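Local coordinates for protein prephenate dehydrogenase (Corynebacterium glutamicum ATCC 13032, PDB 3KTD) that probably oxidises prephenate to 4-hydroxyphenylpyruvate with NAD+ or NADP+ as the hydride acceptor, a step on the way to tyrosine, at residues 204-209 / 232-237; 17-22 / 125-130; 76-81 / 99-104. All coordinates share one frame; numbering follows the deposited sequence.

Interaction 1 (204-209 / 232-237)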
loop_
_atom_site.group_PDB
_atom_site.type_symbol
_atom_site.label_atom_id
_atom_site.label_comp_id
_atom_site.label_asym_id
_atom_site.label_seq_id
_atom_site.Cartn_x
_atom_site.Cartn_y
_atom_site.Cartn_z
ATOM N N LEU A 204 6.777 7.614 3.285
ATOM C CA LEU A 204 5.348 7.884 3.373
ATOM C C LEU A 204 4.645 6.853 4.253
ATOM O O LEU A 204 3.722 7.196 4.997
ATOM C CB LEU A 204 4.710 7.910 1.985
ATOM C CG LEU A 204 5.207 8.983 1.009
ATOM C CD1 LEU A 204 4.552 8.828 -0.340
ATOM C CD2 LEU A 204 4.965 10.381 1.543
ATOM N N ALA A 205 5.091 5.600 4.176
ATOM C CA ALA A 205 4.547 4.526 5.008
ATOM C C ALA A 205 4.754 4.789 6.511
ATOM O O ALA A 205 3.839 4.590 7.322
ATOM C CB ALA A 205 5.163 3.215 4.616
ATOM N N GLU A 206 5.949 5.243 6.883
ATOM C CA GLU A 206 6.221 5.574 8.286
ATOM C C GLU A 206 5.303 6.732 8.719
ATOM O O GLU A 206 4.665 6.681 9.776
ATOM C CB GLU A 206 7.682 6.006 8.509
ATOM C CG GLU A 206 8.808 5.063 8.001
ATOM C CD GLU A 206 8.941 3.739 8.749
ATOM O OE1 GLU A 206 7.998 3.307 9.453
ATOM O OE2 GLU A 206 10.011 3.114 8.600
ATOM N N THR A 207 5.253 7.766 7.879
ATOM C CA THR A 207 4.497 8.972 8.160
ATOM C C THR A 207 3.034 8.664 8.431
ATOM O O THR A 207 2.451 9.193 9.372
ATOM C CB THR A 207 4.570 9.962 6.985
ATOM O OG1 THR A 207 5.937 10.166 6.608
ATOM C CG2 THR A 207 3.943 11.292 7.375
ATOM N N LEU A 208 2.455 7.799 7.601
ATOM C CA LEU A 208 1.050 7.441 7.709
ATOM C C LEU A 208 0.785 6.686 9.000
ATOM O O LEU A 208 -0.234 6.908 9.651
ATOM C CB LEU A 208 0.619 6.593 6.506
ATOM C CG LEU A 208 -0.838 6.105 6.530
ATOM C CD1 LEU A 208 -1.803 7.283 6.521
ATOM C CD2 LEU A 208 -1.130 5.143 5.376
ATOM N N ALA A 209 1.698 5.794 9.377
ATOM C CA ALA A 209 1.505 5.019 10.602
ATOM C C ALA A 209 1.465 5.921 11.829
ATOM O O ALA A 209 0.678 5.684 12.753
ATOM C CB ALA A 209 2.572 3.957 10.753
ATOM N N ARG A 232 2.160 -1.112 5.536
ATOM C CA ARG A 232 2.787 -2.437 5.670
ATOM C C ARG A 232 4.299 -2.374 5.759
ATOM O O ARG A 232 4.885 -2.962 6.662
ATOM C CB ARG A 232 2.394 -3.362 4.519
ATOM C CG ARG A 232 2.950 -4.798 4.668
ATOM C CD ARG A 232 2.563 -5.752 3.513
ATOM N NE ARG A 232 1.246 -5.468 2.925
ATOM C CZ ARG A 232 0.069 -5.610 3.545
ATOM N NH1 ARG A 232 -0.006 -6.018 4.815
ATOM N NH2 ARG A 232 -1.050 -5.310 2.892
ATOM N N VAL A 233 4.924 -1.657 4.835
ATOM C CA VAL A 233 6.387 -1.551 4.815
ATOM C C VAL A 233 6.974 -0.762 5.998
ATOM O O VAL A 233 8.200 -0.718 6.165
ATOM C CB VAL A 233 6.902 -0.953 3.500
ATOM C CG1 VAL A 233 6.424 -1.784 2.336
ATOM C CG2 VAL A 233 6.447 0.486 3.358
ATOM N N ALA A 234 6.106 -0.145 6.804
ATOM C CA ALA A 234 6.515 0.515 8.047
ATOM C C ALA A 234 6.832 -0.543 9.092
ATOM O O ALA A 234 7.316 -0.229 10.184
ATOM C CB ALA A 234 5.420 1.408 8.556
ATOM N N GLY A 235 6.510 -1.793 8.754
ATOM C CA GLY A 235 6.849 -2.941 9.568
ATOM C C GLY A 235 8.280 -3.384 9.339
ATOM O O GLY A 235 8.852 -4.043 10.201
ATOM N N THR A 236 8.876 -3.041 8.193
ATOM C CA THR A 236 10.271 -3.433 7.962
ATOM C C THR A 236 11.157 -2.799 9.034
ATOM O O THR A 236 10.735 -1.909 9.781
ATOM C CB THR A 236 10.838 -3.110 6.540
ATOM O OG1 THR A 236 11.002 -1.699 6.384
ATOM C CG2 THR A 236 9.957 -3.686 5.416
ATOM N N ASP A 237 12.389 -3.281 9.104
ATOM C CA ASP A 237 13.289 -2.926 10.177
ATOM C C ASP A 237 13.774 -1.487 10.082
ATOM O O ASP A 237 14.202 -1.044 9.017
ATOM C CB ASP A 237 14.484 -3.870 10.173
ATOM C CG ASP A 237 15.197 -3.884 11.493
ATOM O OD1 ASP A 237 15.880 -2.880 11.813
ATOM O OD2 ASP A 237 15.061 -4.901 12.211
#
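Ala205, Glu206 and Ala209 pack against Val233 and Ala234 in a buried, largely apolar contact within the dimerization domain, where helix 187-214 meets the turn between helices 225-230 and 238-247. The evidence is a run of methyl contacts. Ala205 CB meets Val233 CG2 at 3.3 Å, and Ala234 CB sits in the angle between Ala205 CB at 4.3 Å and Ala209 CB at 4.4 Å, two residues one helical turn apart. Glu206 leaves the helix flank and, bent at chi2 (-69°), brings OE1 to Ala234 CB at 3.3 Å. The turn is shaped by its own bonds: Val233 O accepts from both Thr236 OG1, at 3.0 Å, and Thr236 N, at 3.2 Å. Just beyond, Asp237 OD1 caps Gly239 N at the start of helix 238-247. The second subunit covers part of the same region, its Gly284 packing on Glu206 and its Ser287 on Ala209. Since none of the pairs joining helix and turn is a hydrogen bond or salt bridge, the contact rests on van der Waals packing, mostly of alanine and valine methyls; Glu206 OE1 enters it merely as a packing partner of Ala234 CB, while the polar bonds of the turn set its local shape.

Interaction 2 (17-22 / 125-130); sequences GLIGGS and PMAGTA
Leu18 and Ile19, in the first turn of helix 18-29, reach across to the loop that follows strand 120-125. Leu18 carries CG anti to its backbone N (chi1 -179°), which sends the side chain off the helix to the Gly128-Thr129 peptide; there CD2 lies 3.6 Å from Thr129 N and 3.8 Å from Gly128 C. Gly128 contributes backbone alone, and the leucine methyl rests directly on it. Ile19 divides its two branches between two partners. Its chi1 of -56° places CG1 beside the backbone N, and a further bend at chi2 (-61°) brings CD1 to Ala127 CB at 3.3 Å. The other branch ends at CG2, which meets Pro125 CG at 4.1 Å, the two side chains crossing obliquely. One turn further along the helix, Ser22 OG sits doubtfully close to Leu18 O and is hydrogen-bonded to Met138 N. Gly17 occupies the N-cap position, and its O accepts from Gly21 N at 2.7 Å to close the first turn. Gly15 and Gly17 follow strand 11-14 and Gly20 lies in the first turn of the helix, a GxGxxG spacing consistent with the dinucleotide-binding turn of a Rossmann fold.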
loop_
_atom_site.group_PDB
_atom_site.type_symbol
_atom_site.label_atom_id
_atom_site.label_comp_id
_atom_site.label_asym_id
_atom_site.label_seq_id
_atom_site.Cartn_x
_atom_site.Cartn_y
_atom_site.Cartn_z
ATOM N N GLY A 17 21.628 -14.923 3.409
ATOM C CA GLY A 17 20.317 -14.581 3.972
ATOM C C GLY A 17 19.226 -14.664 2.915
ATOM O O GLY A 17 19.334 -15.430 1.960
ATOM N N LEU A 18 18.167 -13.870 3.078
ATOM C CA LEU A 18 17.066 -13.864 2.120
ATOM C C LEU A 18 17.547 -13.863 0.672
ATOM O O LEU A 18 17.156 -14.724 -0.117
ATOM C CB LEU A 18 16.179 -12.646 2.330
ATOM C CG LEU A 18 14.980 -12.574 1.381
ATOM C CD1 LEU A 18 13.980 -13.681 1.695
ATOM C CD2 LEU A 18 14.330 -11.204 1.452
ATOM N N ILE A 19 18.389 -12.890 0.327
ATOM C CA ILE A 19 18.867 -12.739 -1.050
ATOM C C ILE A 19 19.911 -13.784 -1.416
ATOM O O ILE A 19 19.719 -14.542 -2.358
ATOM C CB ILE A 19 19.477 -11.354 -1.319
ATOM C CG1 ILE A 19 18.491 -10.230 -0.988
ATOM C CG2 ILE A 19 19.875 -11.254 -2.778
ATOM C CD1 ILE A 19 17.247 -10.266 -1.800
ATOM N N GLY A 20 21.009 -13.813 -0.672
ATOM C CA GLY A 20 22.120 -14.722 -0.950
ATOM C C GLY A 20 21.738 -16.188 -0.892
ATOM O O GLY A 20 22.098 -16.972 -1.768
ATOM N N GLY A 21 20.999 -16.553 0.149
ATOM C CA GLY A 21 20.560 -17.927 0.337
ATOM C C GLY A 21 19.645 -18.374 -0.781
ATOM O O GLY A 21 19.843 -19.453 -1.361
ATOM N N SER A 22 18.647 -17.541 -1.066
ATOM C CA SER A 22 17.714 -17.769 -2.172
ATOM C C SER A 22 18.425 -17.918 -3.514
ATOM O O SER A 22 17.975 -18.662 -4.379
ATOM C CB SER A 22 16.735 -16.600 -2.289
ATOM O OG SER A 22 15.837 -16.596 -1.209
ATOM N N PRO A 125 18.568 -6.779 -7.038
ATOM C CA PRO A 125 17.283 -7.472 -7.222
ATOM C C PRO A 125 16.150 -6.740 -6.518
ATOM O O PRO A 125 16.338 -6.241 -5.406
ATOM C CB PRO A 125 17.515 -8.826 -6.547
ATOM C CG PRO A 125 18.592 -8.587 -5.565
ATOM C CD PRO A 125 19.483 -7.561 -6.188
HETATM N N MSE A 126 14.978 -6.670 -7.142
HETATM C CA MSE A 126 13.823 -6.049 -6.496
HETATM C C MSE A 126 13.156 -7.073 -5.571
HETATM O O MSE A 126 11.928 -7.162 -5.515
HETATM C CB MSE A 126 12.808 -5.532 -7.520
HETATM C CG MSE A 126 13.350 -4.573 -8.556
HETATM SE SE MSE A 126 14.413 -3.097 -7.883
HETATM C CE MSE A 126 13.161 -2.366 -6.548
ATOM N N ALA A 127 13.967 -7.835 -4.836
ATOM C CA ALA A 127 13.465 -8.843 -3.909
ATOM C C ALA A 127 12.965 -8.173 -2.627
ATOM O O ALA A 127 12.761 -6.949 -2.587
ATOM C CB ALA A 127 14.541 -9.839 -3.594
ATOM N N GLY A 128 12.774 -8.978 -1.583
ATOM C CA GLY A 128 12.223 -8.499 -0.313
ATOM C C GLY A 128 13.163 -7.672 0.551
ATOM O O GLY A 128 13.957 -6.873 0.039
ATOM N N THR A 129 13.075 -7.897 1.867
ATOM C CA THR A 129 13.787 -7.106 2.883
ATOM C C THR A 129 15.055 -7.803 3.420
ATOM O O THR A 129 14.964 -8.730 4.242
ATOM C CB THR A 129 12.828 -6.799 4.065
ATOM O OG1 THR A 129 12.362 -8.030 4.639
ATOM C CG2 THR A 129 11.614 -5.978 3.586
ATOM N N ALA A 130 16.223 -7.328 2.964
ATOM C CA ALA A 130 17.549 -7.890 3.310
ATOM C C ALA A 130 17.607 -8.727 4.607
ATOM O O ALA A 130 17.348 -8.244 5.713
ATOM C CB ALA A 130 18.607 -6.771 3.346
#

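Interaction 3 (76-81 / 99-104)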
loop_
_atom_site.group_PDB
_atom_site.type_symbol
_atom_site.label_atom_id
_atom_site.label_comp_id
_atom_site.label_asym_id
_atom_site.label_seq_id
_atom_site.Cartn_x
_atom_site.Cartn_y
_atom_site.Cartn_z
ATOM N N VAL A 76 25.158 -8.928 1.160
ATOM C CA VAL A 76 25.117 -8.395 2.515
ATOM C C VAL A 76 24.461 -7.014 2.529
ATOM O O VAL A 76 24.246 -6.416 1.471
ATOM C CB VAL A 76 26.536 -8.324 3.093
ATOM C CG1 VAL A 76 27.133 -9.731 3.196
ATOM C CG2 VAL A 76 27.410 -7.423 2.242
ATOM N N PRO A 77 24.100 -6.513 3.723
ATOM C CA PRO A 77 23.522 -5.161 3.791
ATOM C C PRO A 77 24.570 -4.077 3.563
ATOM O O PRO A 77 25.763 -4.321 3.751
ATOM C CB PRO A 77 22.968 -5.081 5.217
ATOM C CG PRO A 77 23.735 -6.101 5.990
ATOM C CD PRO A 77 24.032 -7.204 5.025
HETATM N N MSE A 78 24.113 -2.889 3.178
HETATM C CA MSE A 78 25.006 -1.779 2.846
HETATM C C MSE A 78 26.084 -1.574 3.916
HETATM O O MSE A 78 27.252 -1.385 3.576
HETATM C CB MSE A 78 24.203 -0.489 2.589
HETATM C CG MSE A 78 25.048 0.778 2.302
HETATM SE SE MSE A 78 26.160 0.779 0.664
HETATM C CE MSE A 78 27.426 2.215 1.130
ATOM N N THR A 79 25.712 -1.664 5.195
ATOM C CA THR A 79 26.670 -1.422 6.291
ATOM C C THR A 79 27.816 -2.438 6.327
ATOM O O THR A 79 28.851 -2.184 6.928
ATOM C CB THR A 79 25.984 -1.410 7.680
ATOM O OG1 THR A 79 25.603 -2.742 8.046
ATOM C CG2 THR A 79 24.758 -0.469 7.692
ATOM N N ALA A 80 27.619 -3.583 5.688
ATOM C CA ALA A 80 28.618 -4.635 5.663
ATOM C C ALA A 80 29.501 -4.586 4.420
ATOM O O ALA A 80 30.552 -5.205 4.406
ATOM C CB ALA A 80 27.943 -5.980 5.758
ATOM N N ILE A 81 29.088 -3.844 3.396
ATOM C CA ILE A 81 29.798 -3.780 2.110
ATOM C C ILE A 81 31.299 -3.463 2.187
ATOM O O ILE A 81 32.113 -4.237 1.675
ATOM C CB ILE A 81 29.108 -2.781 1.137
ATOM C CG1 ILE A 81 27.896 -3.430 0.484
ATOM C CG2 ILE A 81 30.046 -2.346 0.038
ATOM C CD1 ILE A 81 28.268 -4.523 -0.511
ATOM N N ASP A 99 27.268 -6.858 -6.271
ATOM C CA ASP A 99 26.572 -6.663 -4.997
ATOM C C ASP A 99 25.063 -6.740 -5.217
ATOM O O ASP A 99 24.614 -6.889 -6.343
ATOM C CB ASP A 99 26.931 -5.314 -4.378
ATOM C CG ASP A 99 26.192 -4.156 -5.023
ATOM O OD1 ASP A 99 26.409 -3.902 -6.223
ATOM O OD2 ASP A 99 25.402 -3.491 -4.319
ATOM N N VAL A 100 24.282 -6.617 -4.149
ATOM C CA VAL A 100 22.820 -6.717 -4.248
ATOM C C VAL A 100 22.056 -5.564 -3.568
ATOM O O VAL A 100 20.837 -5.617 -3.420
ATOM C CB VAL A 100 22.362 -8.024 -3.632
ATOM C CG1 VAL A 100 23.059 -9.195 -4.323
ATOM C CG2 VAL A 100 22.641 -8.007 -2.138
ATOM N N VAL A 101 22.770 -4.500 -3.215
ATOM C CA VAL A 101 22.215 -3.448 -2.371
ATOM C C VAL A 101 21.247 -2.494 -3.073
ATOM O O VAL A 101 21.438 -2.101 -4.215
ATOM C CB VAL A 101 23.359 -2.666 -1.695
ATOM C CG1 VAL A 101 22.834 -1.510 -0.868
ATOM C CG2 VAL A 101 24.186 -3.620 -0.821
ATOM N N SER A 102 20.206 -2.137 -2.331
ATOM C CA SER A 102 19.140 -1.202 -2.723
ATOM C C SER A 102 19.602 0.129 -3.306
ATOM O O SER A 102 18.898 0.700 -4.127
ATOM C CB SER A 102 18.243 -0.942 -1.497
ATOM O OG SER A 102 18.993 -0.932 -0.275
ATOM N N VAL A 103 20.757 0.628 -2.861
ATOM C CA VAL A 103 21.343 1.877 -3.363
ATOM C C VAL A 103 22.635 1.522 -4.090
ATOM O O VAL A 103 23.350 0.622 -3.666
ATOM C CB VAL A 103 21.642 2.866 -2.218
ATOM C CG1 VAL A 103 22.164 4.184 -2.762
ATOM C CG2 VAL A 103 20.397 3.111 -1.405
ATOM N N LYS A 104 22.932 2.231 -5.178
ATOM C CA LYS A 104 24.047 1.871 -6.066
ATOM C C LYS A 104 25.187 2.889 -6.121
ATOM O O LYS A 104 26.353 2.500 -6.215
ATOM C CB LYS A 104 23.504 1.618 -7.472
ATOM C CG LYS A 104 22.841 0.267 -7.624
ATOM C CD LYS A 104 23.873 -0.799 -7.907
ATOM C CE LYS A 104 23.649 -2.026 -7.084
ATOM N NZ LYS A 104 23.911 -1.768 -5.650
#
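Asp99 touches Ile81 with hydrocarbon and holds a lysine with its carboxylate, so an apolar contact is backed by a buried salt bridge. The setting is a beta-alpha-beta crossover of the Rossmann-type domain: strand 71-74 leads into helix 78-91, which returns the chain to the neighbouring parallel strand 97-99, and the contact joins the start of that helix to the loop after the second strand. Val101 is the loop residue that fills the junction. A chi1 of 177° sets CG1 anti to the backbone N and turns it to Met78 CB, of a selenomethionine, at 3.9 Å, while CG2 lies 3.9 Å from Ile81 CG1 and 3.6 Å from Val76 O. Ile81 and Val101 lie alongside one another, their side chains running in opposing directions. Ile81 and Asp99 instead meet roughly perpendicular, with Ile81 CD1 4.2 Å from Asp99 CB. Asp99 OD2 forms an Asx turn by accepting from Val101 N at 3.0 Å, the donor standing 49° out of the carboxylate plane. OD1 of the same group is hydrogen-bonded to Tyr120 OH, so both oxygens are engaged and the carboxylate is held against rotation. Lys104 comes back over the loop to the syn lone pair of Asp99 OD2, its NZ 2.6 Å away; that NZ also donates to Val101 O at 2.9 Å and Val103 O at 3.2 Å, meeting the last from above the carbonyl plane.

Interactions 2 and 3 belong to one packed region of the Rossmann-type domain, with centres about 11 Å apart. Val100 joins them: its O lies 3.6 Å from Pro125 CD, and its CG1 lies 4.1 Å from Ile19 CG2. Interaction 1 stands apart in the dimerization domain, its centre about 20 Å from that of interaction 2 and about 21 Å from that of interaction 3. It nevertheless touches interaction 2 through Thr236 CG2 and Thr129 CG2, 3.4 Å apart, so loops 125-130 and 232-237 meet between the two domains. If the coenzyme binds at the glycine-rich turn as in related dehydrogenases, segment 17-22 would lie beside it.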